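Local coordinates for protein acetylxylan esterase A (Aspergillus awamori, PDB 5X6S) that removes acetyl side groups from the backbone of acetylated xylans, acting as a secreted serine esterase in the degradation of plant biomass, at residues P207-A218 / W245-F253; N234-T242 / F253-H264. All blocks are in the same frame, centred on the assembly; numbering follows the deposited sequence.

Interaction 1. Residues P207-A218 / W245-F253; sequences PQNYYETCKQWA and WGDSLQGIF
Tyr210 and Phe253 meet at one end of this contact, where CD1 of the phenylalanine lies over one face of the tyrosine ring, 3.5 Å from Tyr210 CD2; the two planes are inclined obliquely, at 39°. Tyr211 adds the third ring of the cluster, setting its hydroxyl over the centre of the Phe253 face, with OH 3.7 Å from Phe253 CE2, while CB of Pro207 closes on the edge of the same ring. With CG of Tyr210 opposite its own backbone N (chi1 167°), the phenol runs to the strand and its OH stops 3.1 Å from Gly251 C; the glycine has no side chain to obstruct it. One helical turn on, Cys214 SG sits obliquely beside the Trp245 ring, 3.7 Å from CH2, and it also lies over the rim of the Tyr210 face turned away from Phe253. Such packing is how an alpha/beta-hydrolase clothes its central sheet: helix 208-218 runs nearly antiparallel to strand 249-253, at 171°, their axes approaching to 9.0 Å. Toward the helix's later turns, the methyls of Leu249 divide, CD1 meeting Trp217 CB and CD2 lying 3.4 Å from Cys214 O. Further out, a classic beta bulge places Trp245 and Gly246 opposite Leu249, whose O accepts from both backbone N atoms. The indole N-H groups bond elsewhere, Trp245 NE1 to Tyr225 O and Trp217 NE1 to Asn126 OD1.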
loop_
_atom_site.group_PDB
_atom_site.type_symbol
_atom_site.label_atom_id
_atom_site.label_comp_id
_atom_site.label_asym_id
_atom_site.label_seq_id
_atom_site.Cartn_x
_atom_site.Cartn_y
_atom_site.Cartn_z
ATOM N N PRO A 207 18.620 11.557 24.174
ATOM C CA PRO A 207 19.081 10.606 23.173
ATOM C C PRO A 207 18.729 9.144 23.442
ATOM O O PRO A 207 18.875 8.300 22.541
ATOM C CB PRO A 207 20.627 10.800 23.162
ATOM C CG PRO A 207 20.945 11.684 24.291
ATOM C CD PRO A 207 19.712 12.339 24.795
ATOM N N GLN A 208 18.317 8.822 24.667
ATOM C CA GLN A 208 17.823 7.466 24.963
ATOM C C GLN A 208 16.681 7.080 23.978
ATOM O O GLN A 208 16.607 5.917 23.491
ATOM C CB GLN A 208 17.314 7.330 26.425
ATOM C CG GLN A 208 16.919 5.879 26.755
ATOM C CD GLN A 208 18.101 4.965 26.723
ATOM O OE1 GLN A 208 19.157 5.324 27.239
ATOM N NE2 GLN A 208 17.966 3.820 26.122
ATOM N N ASN A 209 15.861 8.087 23.669
ATOM C CA ASN A 209 14.774 7.959 22.716
ATOM C C ASN A 209 15.210 7.530 21.359
ATOM O O ASN A 209 14.469 6.859 20.653
ATOM C CB ASN A 209 13.984 9.260 22.638
ATOM C CG ASN A 209 13.230 9.541 23.900
ATOM O OD1 ASN A 209 12.399 8.725 24.336
ATOM N ND2 ASN A 209 13.460 10.718 24.472
ATOM N N TYR A 210 16.443 7.852 20.956
ATOM C CA TYR A 210 16.941 7.286 19.730
ATOM C C TYR A 210 17.015 5.794 19.847
ATOM O O TYR A 210 16.633 5.052 18.933
ATOM C CB TYR A 210 18.341 7.862 19.379
ATOM C CG TYR A 210 19.087 7.132 18.297
ATOM C CD1 TYR A 210 18.819 7.356 16.955
ATOM C CD2 TYR A 210 20.124 6.245 18.610
ATOM C CE1 TYR A 210 19.499 6.693 15.974
ATOM C CE2 TYR A 210 20.831 5.591 17.627
ATOM C CZ TYR A 210 20.523 5.806 16.311
ATOM O OH TYR A 210 21.219 5.149 15.303
ATOM N N TYR A 211 17.555 5.316 20.963
ATOM C CA TYR A 211 17.762 3.862 21.085
ATOM C C TYR A 211 16.425 3.146 21.246
ATOM O O TYR A 211 16.239 2.076 20.705
ATOM C CB TYR A 211 18.723 3.553 22.254
ATOM C CG TYR A 211 20.109 4.117 21.961
ATOM C CD1 TYR A 211 20.951 3.514 21.049
ATOM C CD2 TYR A 211 20.508 5.335 22.530
ATOM C CE1 TYR A 211 22.222 4.060 20.778
ATOM C CE2 TYR A 211 21.741 5.887 22.235
ATOM C CZ TYR A 211 22.580 5.254 21.353
ATOM O OH TYR A 211 23.803 5.822 21.047
ATOM N N GLU A 212 15.513 3.765 21.984
ATOM C CA GLU A 212 14.139 3.207 22.170
ATOM C C GLU A 212 13.398 3.086 20.846
ATOM O O GLU A 212 12.689 2.145 20.616
ATOM C CB GLU A 212 13.359 4.046 23.149
ATOM C CG GLU A 212 13.986 4.064 24.545
ATOM C CD GLU A 212 14.365 2.647 25.024
ATOM O OE1 GLU A 212 13.454 1.813 25.277
ATOM O OE2 GLU A 212 15.586 2.372 25.111
ATOM N N THR A 213 13.613 4.031 19.951
ATOM C CA THR A 213 12.999 3.990 18.609
ATOM C C THR A 213 13.601 2.909 17.732
ATOM O O THR A 213 12.886 2.204 17.004
ATOM C CB THR A 213 13.101 5.384 17.916
ATOM O OG1 THR A 213 12.484 6.398 18.741
ATOM C CG2 THR A 213 12.442 5.349 16.569
ATOM N N CYS A 214 14.935 2.768 17.760
ATOM C CA CYS A 214 15.584 1.746 16.979
ATOM C C CYS A 214 15.201 0.352 17.490
ATOM O O CYS A 214 14.989 -0.555 16.689
ATOM C CB CYS A 214 17.104 1.955 17.023
ATOM S SG CYS A 214 17.666 3.390 16.020
ATOM N N LYS A 215 15.101 0.210 18.805
ATOM C CA LYS A 215 14.543 -1.007 19.436
ATOM C C LYS A 215 13.162 -1.300 18.881
ATOM O O LYS A 215 12.904 -2.423 18.391
ATOM C CB LYS A 215 14.432 -0.818 20.941
ATOM C CG LYS A 215 15.747 -0.930 21.737
ATOM C CD LYS A 215 15.492 -0.478 23.146
ATOM C CE LYS A 215 16.633 -0.734 24.089
ATOM N NZ LYS A 215 16.225 -0.245 25.448
ATOM N N GLN A 216 12.280 -0.304 18.946
ATOM C CA GLN A 216 10.888 -0.461 18.460
ATOM C C GLN A 216 10.835 -1.040 17.060
ATOM O O GLN A 216 10.219 -2.107 16.837
ATOM C CB GLN A 216 10.161 0.855 18.505
ATOM C CG GLN A 216 8.743 0.772 17.956
ATOM C CD GLN A 216 7.923 1.989 18.371
ATOM O OE1 GLN A 216 8.199 3.098 17.942
ATOM N NE2 GLN A 216 6.954 1.785 19.247
ATOM N N TRP A 217 11.529 -0.403 16.109
ATOM C CA TRP A 217 11.467 -0.870 14.737
ATOM C C TRP A 217 12.178 -2.172 14.478
ATOM O O TRP A 217 11.712 -2.966 13.664
ATOM C CB TRP A 217 11.853 0.227 13.724
ATOM C CG TRP A 217 10.941 1.427 13.846
ATOM C CD1 TRP A 217 11.293 2.685 14.212
ATOM C CD2 TRP A 217 9.515 1.441 13.695
ATOM N NE1 TRP A 217 10.177 3.504 14.263
ATOM C CE2 TRP A 217 9.079 2.764 13.935
ATOM C CE3 TRP A 217 8.562 0.466 13.366
ATOM C CZ2 TRP A 217 7.731 3.141 13.859
ATOM C CZ3 TRP A 217 7.210 0.844 13.290
ATOM C CH2 TRP A 217 6.812 2.147 13.529
ATOM N N ALA A 218 13.285 -2.402 15.180
ATOM C CA ALA A 218 13.947 -3.710 15.187
ATOM C C ALA A 218 12.921 -4.793 15.590
ATOM O O ALA A 218 12.778 -5.766 14.901
ATOM C CB ALA A 218 15.138 -3.708 16.143
ATOM N N TRP A 245 20.256 -1.865 10.417
ATOM C CA TRP A 245 19.785 -3.128 10.995
ATOM C C TRP A 245 19.265 -4.026 9.903
ATOM O O TRP A 245 19.359 -5.246 9.996
ATOM C CB TRP A 245 18.760 -2.898 12.083
ATOM C CG TRP A 245 19.263 -2.572 13.440
ATOM C CD1 TRP A 245 19.462 -3.455 14.492
ATOM C CD2 TRP A 245 19.562 -1.271 13.953
ATOM N NE1 TRP A 245 19.846 -2.762 15.606
ATOM C CE2 TRP A 245 19.937 -1.427 15.304
ATOM C CE3 TRP A 245 19.543 0.022 13.397
ATOM C CZ2 TRP A 245 20.299 -0.350 16.114
ATOM C CZ3 TRP A 245 19.916 1.076 14.186
ATOM C CH2 TRP A 245 20.293 0.893 15.535
ATOM N N GLY A 246 18.746 -3.419 8.836
ATOM C CA GLY A 246 18.333 -4.145 7.650
ATOM C C GLY A 246 17.660 -3.228 6.627
ATOM O O GLY A 246 17.737 -1.999 6.749
ATOM N N ASP A 247 17.025 -3.803 5.605
ATOM C CA ASP A 247 16.353 -3.021 4.569
ATOM C C ASP A 247 15.344 -1.996 5.122
ATOM O O ASP A 247 15.181 -0.923 4.511
ATOM C CB ASP A 247 15.619 -3.929 3.580
ATOM C CG ASP A 247 16.564 -4.714 2.679
ATOM O OD1 ASP A 247 17.784 -4.546 2.788
ATOM O OD2 ASP A 247 16.057 -5.499 1.850
ATOM N N SER A 248 14.710 -2.302 6.260
ATOM C CA SER A 248 13.601 -1.493 6.779
ATOM C C SER A 248 13.951 -0.700 8.023
ATOM O O SER A 248 13.076 -0.108 8.653
ATOM C CB SER A 248 12.359 -2.386 7.041
ATOM O OG SER A 248 11.903 -2.956 5.815
ATOM N N LEU A 249 15.244 -0.706 8.417
ATOM C CA LEU A 249 15.654 0.089 9.544
ATOM C C LEU A 249 17.124 0.501 9.502
ATOM O O LEU A 249 18.020 -0.364 9.514
ATOM C CB LEU A 249 15.382 -0.594 10.892
ATOM C CG LEU A 249 15.836 0.181 12.092
ATOM C CD1 LEU A 249 15.101 1.530 12.327
ATOM C CD2 LEU A 249 15.758 -0.636 13.369
ATOM N N GLN A 250 17.345 1.811 9.515
ATOM C CA GLN A 250 18.639 2.341 9.828
ATOM C C GLN A 250 18.569 3.503 10.800
ATOM O O GLN A 250 17.577 4.247 10.834
ATOM C CB GLN A 250 19.422 2.649 8.571
ATOM C CG GLN A 250 18.937 3.803 7.770
ATOM C CD GLN A 250 19.747 4.079 6.526
ATOM O OE1 GLN A 250 20.244 5.162 6.353
ATOM N NE2 GLN A 250 19.803 3.142 5.641
ATOM N N GLY A 251 19.596 3.636 11.627
ATOM C CA GLY A 251 19.645 4.698 12.602
ATOM C C GLY A 251 20.868 5.569 12.289
ATOM O O GLY A 251 21.901 5.038 11.862
ATOM N N ILE A 252 20.740 6.874 12.513
ATOM C CA ILE A 252 21.849 7.806 12.256
ATOM C C ILE A 252 22.003 8.644 13.512
ATOM O O ILE A 252 21.135 9.440 13.863
ATOM C CB ILE A 252 21.622 8.658 10.962
ATOM C CG1 ILE A 252 21.485 7.720 9.784
ATOM C CG2 ILE A 252 22.772 9.654 10.759
ATOM C CD1 ILE A 252 20.585 8.156 8.713
ATOM N N PHE A 253 23.086 8.398 14.257
ATOM C CA PHE A 253 23.331 9.107 15.510
ATOM C C PHE A 253 24.369 10.201 15.249
ATOM O O PHE A 253 25.482 9.889 14.809
ATOM C CB PHE A 253 23.820 8.149 16.623
ATOM C CG PHE A 253 23.658 8.679 18.017
ATOM C CD1 PHE A 253 22.395 8.956 18.540
ATOM C CD2 PHE A 253 24.774 8.835 18.860
ATOM C CE1 PHE A 253 22.247 9.377 19.853
ATOM C CE2 PHE A 253 24.641 9.293 20.174
ATOM C CZ PHE A 253 23.376 9.575 20.683
#

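Interaction 2. Residues N234-T242 / F253-H264; sequences NTPQTNYET and FATGVGHTVPIH
Tyr240 packs its ring squarely on Ala254: the methyl carbon CB stands 3.6 Å from the centroid of the Tyr240 ring and only 9° off its normal, a CH-pi contact over the centre of the face. Val257 and Val261 approach the same ring obliquely. The His264 side chain runs toward the tyrosine from the facing direction, bringing CE1 3.3 Å from Tyr240 OH; the ring planes are oblique. With CG beside the backbone N (chi1 -79°), the tyrosine can reach past its strand partner to these loop residues. The imidazole is held at both nitrogens. NE2 donates to Gln237 OE1 at 2.7 Å, in the ring plane but tilted from the amide plane, and ND1 donates to Pro262 O, 2.8 Å away within its own segment; together these bonds should fix the ring's rotation. This packing sits at the open end of an antiparallel beta hairpin, strands 240-246 and 249-254, in which Glu241 and Phe253 form a hydrogen-bonded pair and Tyr240 and Ala254 a non-hydrogen-bonded one. The surface side, by contrast, is chiefly backbone and water. There Thr255 N donates to Asn239 O at 2.9 Å, and a water donates to Phe253 O at 2.6 Å while also pairing with Thr255 OG1. From here the chain leads on to His259, bonded to Ser119 OG and Asp202 OD2, consistent with the charge-relay triad of a serine esterase.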
loop_
_atom_site.group_PDB
_atom_site.type_symbol
_atom_site.label_atom_id
_atom_site.label_comp_id
_atom_site.label_asym_id
_atom_site.label_seq_id
_atom_site.Cartn_x
_atom_site.Cartn_y
_atom_site.Cartn_z
ATOM N N ASN A 234 31.201 8.314 10.114
ATOM C CA ASN A 234 31.177 9.614 9.396
ATOM C C ASN A 234 30.234 9.588 8.179
ATOM O O ASN A 234 30.588 10.002 7.071
ATOM C CB ASN A 234 32.624 10.028 8.985
ATOM C CG ASN A 234 33.518 10.218 10.189
ATOM O OD1 ASN A 234 33.154 10.940 11.150
ATOM N ND2 ASN A 234 34.667 9.525 10.192
ATOM N N THR A 235 29.052 9.027 8.407
ATOM C CA THR A 235 28.067 8.802 7.358
ATOM C C THR A 235 26.696 9.230 7.924
ATOM O O THR A 235 26.294 8.733 8.955
ATOM C CB THR A 235 28.057 7.310 6.967
ATOM O OG1 THR A 235 29.342 6.907 6.456
ATOM C CG2 THR A 235 26.971 7.006 5.896
ATOM N N PRO A 236 25.989 10.193 7.284
ATOM C CA PRO A 236 26.298 10.863 5.999
ATOM C C PRO A 236 27.383 11.939 6.049
ATOM O O PRO A 236 27.743 12.451 4.999
ATOM C CB PRO A 236 24.945 11.494 5.606
ATOM C CG PRO A 236 24.365 11.843 6.934
ATOM C CD PRO A 236 24.734 10.708 7.868
ATOM N N GLN A 237 27.896 12.290 7.229
ATOM C CA GLN A 237 28.978 13.325 7.337
ATOM C C GLN A 237 29.769 13.101 8.622
ATOM O O GLN A 237 29.394 12.254 9.438
ATOM C CB GLN A 237 28.395 14.751 7.373
ATOM C CG GLN A 237 27.732 15.146 8.699
ATOM C CD GLN A 237 26.864 16.377 8.577
ATOM O OE1 GLN A 237 25.865 16.334 7.901
ATOM N NE2 GLN A 237 27.220 17.449 9.239
ATOM N N THR A 238 30.808 13.925 8.828
ATOM C CA THR A 238 31.675 13.835 9.999
ATOM C C THR A 238 30.858 13.836 11.268
ATOM O O THR A 238 29.965 14.673 11.447
ATOM C CB THR A 238 32.710 15.001 10.010
ATOM O OG1 THR A 238 33.461 14.922 8.801
ATOM C CG2 THR A 238 33.634 14.950 11.225
ATOM N N ASN A 239 31.154 12.858 12.137
ATOM C CA ASN A 239 30.569 12.736 13.446
ATOM C C ASN A 239 29.117 12.244 13.459
ATOM O O ASN A 239 28.499 12.176 14.516
ATOM C CB ASN A 239 30.716 14.008 14.251
ATOM C CG ASN A 239 32.160 14.222 14.720
ATOM O OD1 ASN A 239 32.922 13.265 14.902
ATOM N ND2 ASN A 239 32.533 15.470 14.892
ATOM N N TYR A 240 28.611 11.903 12.276
ATOM C CA TYR A 240 27.377 11.153 12.190
ATOM C C TYR A 240 27.759 9.676 11.981
ATOM O O TYR A 240 28.653 9.369 11.210
ATOM C CB TYR A 240 26.580 11.624 10.991
ATOM C CG TYR A 240 25.821 12.909 11.155
ATOM C CD1 TYR A 240 26.443 14.073 11.564
ATOM C CD2 TYR A 240 24.460 12.977 10.834
ATOM C CE1 TYR A 240 25.739 15.257 11.687
ATOM C CE2 TYR A 240 23.740 14.163 10.969
ATOM C CZ TYR A 240 24.373 15.304 11.358
ATOM O OH TYR A 240 23.648 16.487 11.474
ATOM N N GLU A 241 27.040 8.758 12.610
ATOM C CA GLU A 241 27.302 7.339 12.352
ATOM C C GLU A 241 26.028 6.609 11.983
ATOM O O GLU A 241 25.054 6.700 12.705
ATOM C CB GLU A 241 27.890 6.681 13.618
ATOM C CG GLU A 241 28.253 5.191 13.467
ATOM C CD GLU A 241 28.519 4.550 14.838
ATOM O OE1 GLU A 241 27.563 4.523 15.694
ATOM O OE2 GLU A 241 29.674 4.128 15.104
ATOM N N THR A 242 26.068 5.877 10.873
ATOM C CA THR A 242 24.905 5.137 10.374
ATOM C C THR A 242 24.995 3.655 10.759
ATOM O O THR A 242 25.972 3.001 10.464
ATOM C CB THR A 242 24.761 5.289 8.844
ATOM O OG1 THR A 242 24.592 6.683 8.514
ATOM C CG2 THR A 242 23.554 4.564 8.331
ATOM N N PHE A 253 23.086 8.398 14.257
ATOM C CA PHE A 253 23.331 9.107 15.510
ATOM C C PHE A 253 24.369 10.201 15.249
ATOM O O PHE A 253 25.482 9.889 14.809
ATOM C CB PHE A 253 23.820 8.149 16.623
ATOM C CG PHE A 253 23.658 8.679 18.017
ATOM C CD1 PHE A 253 22.395 8.956 18.540
ATOM C CD2 PHE A 253 24.774 8.835 18.860
ATOM C CE1 PHE A 253 22.247 9.377 19.853
ATOM C CE2 PHE A 253 24.641 9.293 20.174
ATOM C CZ PHE A 253 23.376 9.575 20.683
ATOM N N ALA A 254 23.976 11.445 15.526
ATOM C CA ALA A 254 24.812 12.648 15.262
ATOM C C ALA A 254 25.498 13.142 16.552
ATOM O O ALA A 254 24.909 13.820 17.380
ATOM C CB ALA A 254 23.946 13.756 14.676
ATOM N N THR A 255 26.762 12.771 16.722
ATOM C CA THR A 255 27.509 13.203 17.891
ATOM C C THR A 255 27.802 14.692 17.856
ATOM O O THR A 255 28.266 15.229 16.833
ATOM C CB THR A 255 28.834 12.384 18.042
ATOM O OG1 THR A 255 28.502 11.001 18.171
ATOM C CG2 THR A 255 29.650 12.845 19.248
ATOM N N GLY A 256 27.486 15.340 18.974
ATOM C CA GLY A 256 27.656 16.772 19.166
ATOM C C GLY A 256 26.516 17.643 18.679
ATOM O O GLY A 256 26.607 18.864 18.743
ATOM N N VAL A 257 25.442 17.013 18.176
ATOM C CA VAL A 257 24.252 17.734 17.678
ATOM C C VAL A 257 23.114 17.612 18.699
ATOM O O VAL A 257 22.907 16.549 19.332
ATOM C CB VAL A 257 23.821 17.194 16.268
ATOM C CG1 VAL A 257 22.550 17.875 15.726
ATOM C CG2 VAL A 257 24.959 17.305 15.267
ATOM N N GLY A 258 22.425 18.718 18.916
ATOM C CA GLY A 258 21.285 18.759 19.809
ATOM C C GLY A 258 19.928 18.642 19.098
ATOM O O GLY A 258 19.769 17.877 18.132
ATOM N N HIS A 259 18.974 19.377 19.624
ATOM C CA HIS A 259 17.607 19.369 19.121
ATOM C C HIS A 259 17.419 20.474 18.114
ATOM O O HIS A 259 17.544 21.633 18.481
ATOM C CB HIS A 259 16.627 19.567 20.284
ATOM C CG HIS A 259 15.238 19.098 19.978
ATOM N ND1 HIS A 259 14.909 17.766 19.846
ATOM C CD2 HIS A 259 14.098 19.792 19.751
ATOM C CE1 HIS A 259 13.620 17.659 19.559
ATOM N NE2 HIS A 259 13.105 18.872 19.511
ATOM N N THR A 260 17.147 20.174 16.843
ATOM C CA THR A 260 17.061 18.836 16.245
ATOM C C THR A 260 18.273 18.605 15.330
ATOM O O THR A 260 19.084 19.509 15.088
ATOM C CB THR A 260 15.801 18.744 15.323
ATOM O OG1 THR A 260 15.862 19.795 14.359
ATOM C CG2 THR A 260 14.520 18.892 16.100
ATOM N N VAL A 261 18.392 17.394 14.819
ATOM C CA VAL A 261 19.310 17.097 13.751
ATOM C C VAL A 261 18.763 17.825 12.510
ATOM O O VAL A 261 17.594 17.626 12.139
ATOM C CB VAL A 261 19.398 15.584 13.448
ATOM C CG1 VAL A 261 20.261 15.325 12.213
ATOM C CG2 VAL A 261 19.929 14.778 14.656
ATOM N N PRO A 262 19.588 18.671 11.887
ATOM C CA PRO A 262 19.096 19.418 10.695
ATOM C C PRO A 262 18.698 18.445 9.596
ATOM O O PRO A 262 19.319 17.416 9.454
ATOM C CB PRO A 262 20.325 20.215 10.204
ATOM C CG PRO A 262 21.457 19.900 11.150
ATOM C CD PRO A 262 20.986 18.987 12.249
ATOM N N ILE A 263 17.697 18.804 8.796
ATOM C CA ILE A 263 17.238 17.962 7.727
ATOM C C ILE A 263 18.333 17.793 6.679
ATOM O O ILE A 263 18.967 18.763 6.254
ATOM C CB ILE A 263 16.020 18.622 7.023
ATOM C CG1 ILE A 263 14.831 18.738 7.957
ATOM C CG2 ILE A 263 15.644 17.841 5.767
ATOM C CD1 ILE A 263 13.733 19.641 7.420
ATOM N N HIS A 264 18.571 16.558 6.246
ATOM C CA HIS A 264 19.492 16.283 5.194
ATOM C C HIS A 264 18.625 15.932 3.980
ATOM O O HIS A 264 18.393 14.757 3.680
ATOM C CB HIS A 264 20.438 15.126 5.547
ATOM C CG HIS A 264 21.445 15.464 6.605
ATOM N ND1 HIS A 264 21.103 15.991 7.831
ATOM C CD2 HIS A 264 22.797 15.384 6.594
ATOM C CE1 HIS A 264 22.199 16.211 8.538
ATOM N NE2 HIS A 264 23.239 15.842 7.809
HETATM O O HOH W 1 27.666 9.309 16.171
#

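How the interactions relate
Both contacts draw on strands 240-246 and 249-254 and share Phe253, yet they join different parts of the fold. Interaction 1 is buried and joins a helix to a face of the sheet through rings, sulfur and methyl groups. Interaction 2, partly buried, pairs the strands with each other near the surface and carries on into the loop after them, relying, besides one buried tyrosine-alanine contact, on backbone hydrogen bonds, a water and a histidine hydrogen-bonded at both ring nitrogens. Leu249 and Phe253 point to helix 208-221, with Gly251 between them leaving room for Tyr210, whereas Ile252 turns to the other side and packs on Pro236, Tyr240 and Thr242 of interaction 2. The two centres lie about 14 Å apart.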